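Glutamine aminotransferase class-II domain protein (Ruegeria pomeroyi, PDB 3MDN) probably hydrolyses glutamine to release ammonia, as class-II (Ntn-type) glutamine amidotransferase domains do. Local coordinates at residues A105-C110 and Y136-G141. Sequence-based numbering, arbitrary orientation.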
# COMPACT_ATOMS: atom_id res chain seq x y z
N ALA D 105 4.18 -3.69 19.76
CA ALA D 105 4.24 -2.73 20.85
C ALA D 105 2.97 -2.84 21.63
O ALA D 105 1.90 -3.06 21.05
CB ALA D 105 4.39 -1.29 20.29
N ALA D 106 3.07 -2.69 22.94
CA ALA D 106 1.89 -2.62 23.78
C ALA D 106 2.32 -1.87 25.03
O ALA D 106 3.36 -2.19 25.61
CB ALA D 106 1.37 -4.02 24.11
N ARG D 107 1.56 -0.84 25.41
CA ARG D 107 1.93 0.04 26.51
C ARG D 107 3.31 0.68 26.30
O ARG D 107 3.56 1.22 25.23
CB ARG D 107 1.88 -0.74 27.83
CG ARG D 107 0.49 -1.24 28.12
CD ARG D 107 0.47 -2.14 29.33
NE ARG D 107 -0.88 -2.66 29.49
CZ ARG D 107 -1.27 -3.42 30.50
NH1 ARG D 107 -0.40 -3.75 31.45
NH2 ARG D 107 -2.54 -3.84 30.55
N ARG D 108 4.21 0.60 27.28
CA ARG D 108 5.57 1.18 27.14
C ARG D 108 6.58 0.31 26.36
O ARG D 108 7.70 0.79 26.03
CB ARG D 108 6.20 1.51 28.52
CG ARG D 108 5.49 2.57 29.40
CD ARG D 108 6.21 2.71 30.79
NE ARG D 108 7.67 2.74 30.61
CZ ARG D 108 8.58 2.70 31.58
NH1 ARG D 108 8.21 2.62 32.86
NH2 ARG D 108 9.88 2.73 31.27
N TRP D 109 6.20 -0.94 26.07
CA TRP D 109 7.15 -1.96 25.60
C TRP D 109 7.05 -2.21 24.09
O TRP D 109 5.97 -2.08 23.51
CB TRP D 109 6.90 -3.28 26.32
CG TRP D 109 7.28 -3.25 27.74
CD1 TRP D 109 6.56 -2.75 28.79
CD2 TRP D 109 8.52 -3.73 28.30
NE1 TRP D 109 7.27 -2.91 29.98
CE2 TRP D 109 8.48 -3.50 29.70
CE3 TRP D 109 9.66 -4.29 27.74
CZ2 TRP D 109 9.53 -3.84 30.54
CZ3 TRP D 109 10.72 -4.64 28.57
CH2 TRP D 109 10.64 -4.41 29.97
N CYS D 110 8.18 -2.55 23.47
CA CYS D 110 8.17 -3.00 22.09
C CYS D 110 9.09 -4.16 21.97
O CYS D 110 9.89 -4.40 22.87
CB CYS D 110 8.57 -1.89 21.11
SG CYS D 110 10.18 -1.14 21.42
N TYR D 136 -4.82 -9.90 25.80
CA TYR D 136 -5.38 -10.54 24.61
C TYR D 136 -5.83 -9.51 23.56
O TYR D 136 -5.68 -9.73 22.35
CB TYR D 136 -6.49 -11.54 24.94
CG TYR D 136 -6.72 -12.50 23.80
CD1 TYR D 136 -7.66 -12.21 22.80
CD2 TYR D 136 -5.97 -13.66 23.69
CE1 TYR D 136 -7.84 -13.08 21.74
CE2 TYR D 136 -6.15 -14.54 22.63
CZ TYR D 136 -7.08 -14.25 21.66
OH TYR D 136 -7.26 -15.13 20.60
N THR D 137 -6.34 -8.38 24.03
CA THR D 137 -6.70 -7.30 23.15
C THR D 137 -5.55 -6.84 22.20
O THR D 137 -5.81 -6.32 21.13
CB THR D 137 -7.21 -6.10 23.98
OG1 THR D 137 -7.64 -5.08 23.09
CG2 THR D 137 -6.09 -5.55 24.89
N TYR D 138 -4.30 -7.02 22.60
CA TYR D 138 -3.16 -6.70 21.75
C TYR D 138 -2.86 -7.77 20.67
O TYR D 138 -1.95 -7.59 19.86
CB TYR D 138 -1.90 -6.47 22.61
CG TYR D 138 -2.09 -5.38 23.64
CD1 TYR D 138 -2.21 -5.67 24.99
CD2 TYR D 138 -2.20 -4.04 23.25
CE1 TYR D 138 -2.41 -4.65 25.93
CE2 TYR D 138 -2.40 -3.02 24.18
CZ TYR D 138 -2.49 -3.33 25.52
OH TYR D 138 -2.71 -2.33 26.44
N ARG D 139 -3.59 -8.89 20.68
CA ARG D 139 -3.31 -9.95 19.72
C ARG D 139 -4.02 -9.59 18.41
O ARG D 139 -5.22 -9.72 18.32
CB ARG D 139 -3.74 -11.32 20.28
CG ARG D 139 -3.68 -12.55 19.32
CD ARG D 139 -2.33 -12.72 18.67
NE ARG D 139 -2.14 -14.08 18.17
CZ ARG D 139 -1.13 -14.47 17.39
NH1 ARG D 139 -0.21 -13.59 16.98
NH2 ARG D 139 -1.05 -15.74 17.01
N LYS D 140 -3.26 -9.08 17.43
CA LYS D 140 -3.86 -8.52 16.19
C LYS D 140 -3.62 -9.38 14.96
O LYS D 140 -4.36 -9.29 14.01
CB LYS D 140 -3.34 -7.10 15.93
CG LYS D 140 -3.68 -6.10 17.04
CD LYS D 140 -5.19 -6.08 17.24
CE LYS D 140 -5.61 -4.89 18.07
NZ LYS D 140 -7.07 -4.95 18.38
N GLY D 141 -2.58 -10.19 14.96
CA GLY D 141 -2.30 -11.04 13.80
C GLY D 141 -2.19 -12.50 14.21
O GLY D 141 -2.79 -12.93 15.21
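The ring of Y138 lies over the methyl of A106, where a beta hairpin with a type II' turn from A106 to W109 meets the loop between helices 133-136 and 144-154 of the class-II amidotransferase domain. Backbone bonds A106 N to W109 O and W109 N to A106 O close the hairpin. F149 and L150 of helix 144-154 pack against A106 and Y138, respectively. Y138 CB points toward the hairpin, and a first torsion that places CG beside the backbone N and anti to the carbonyl carbon (chi1 -57°) lays the ring against A106. CG and CD2 of Y138 each lie 3.7 Å from A106 CB, and CD1 and CE2 are only slightly farther. This is a CH-pi contact: A106 CB sits 3.7 Å from the centroid of the Y138 ring, 13° off its normal. A methyl lies on each face, A106 CB central and T137 CG2 toward the rim. The R107 guanidinium stands nearly perpendicular to the ring (83°) and is held by salt bridges to E158 and E134. At the tip, Y138 OH meets the extended chain of R107, 3.8 Å from R107 CG and, near the guanidinium plane, 3.6 Å from R107 NE, without a hydrogen bond.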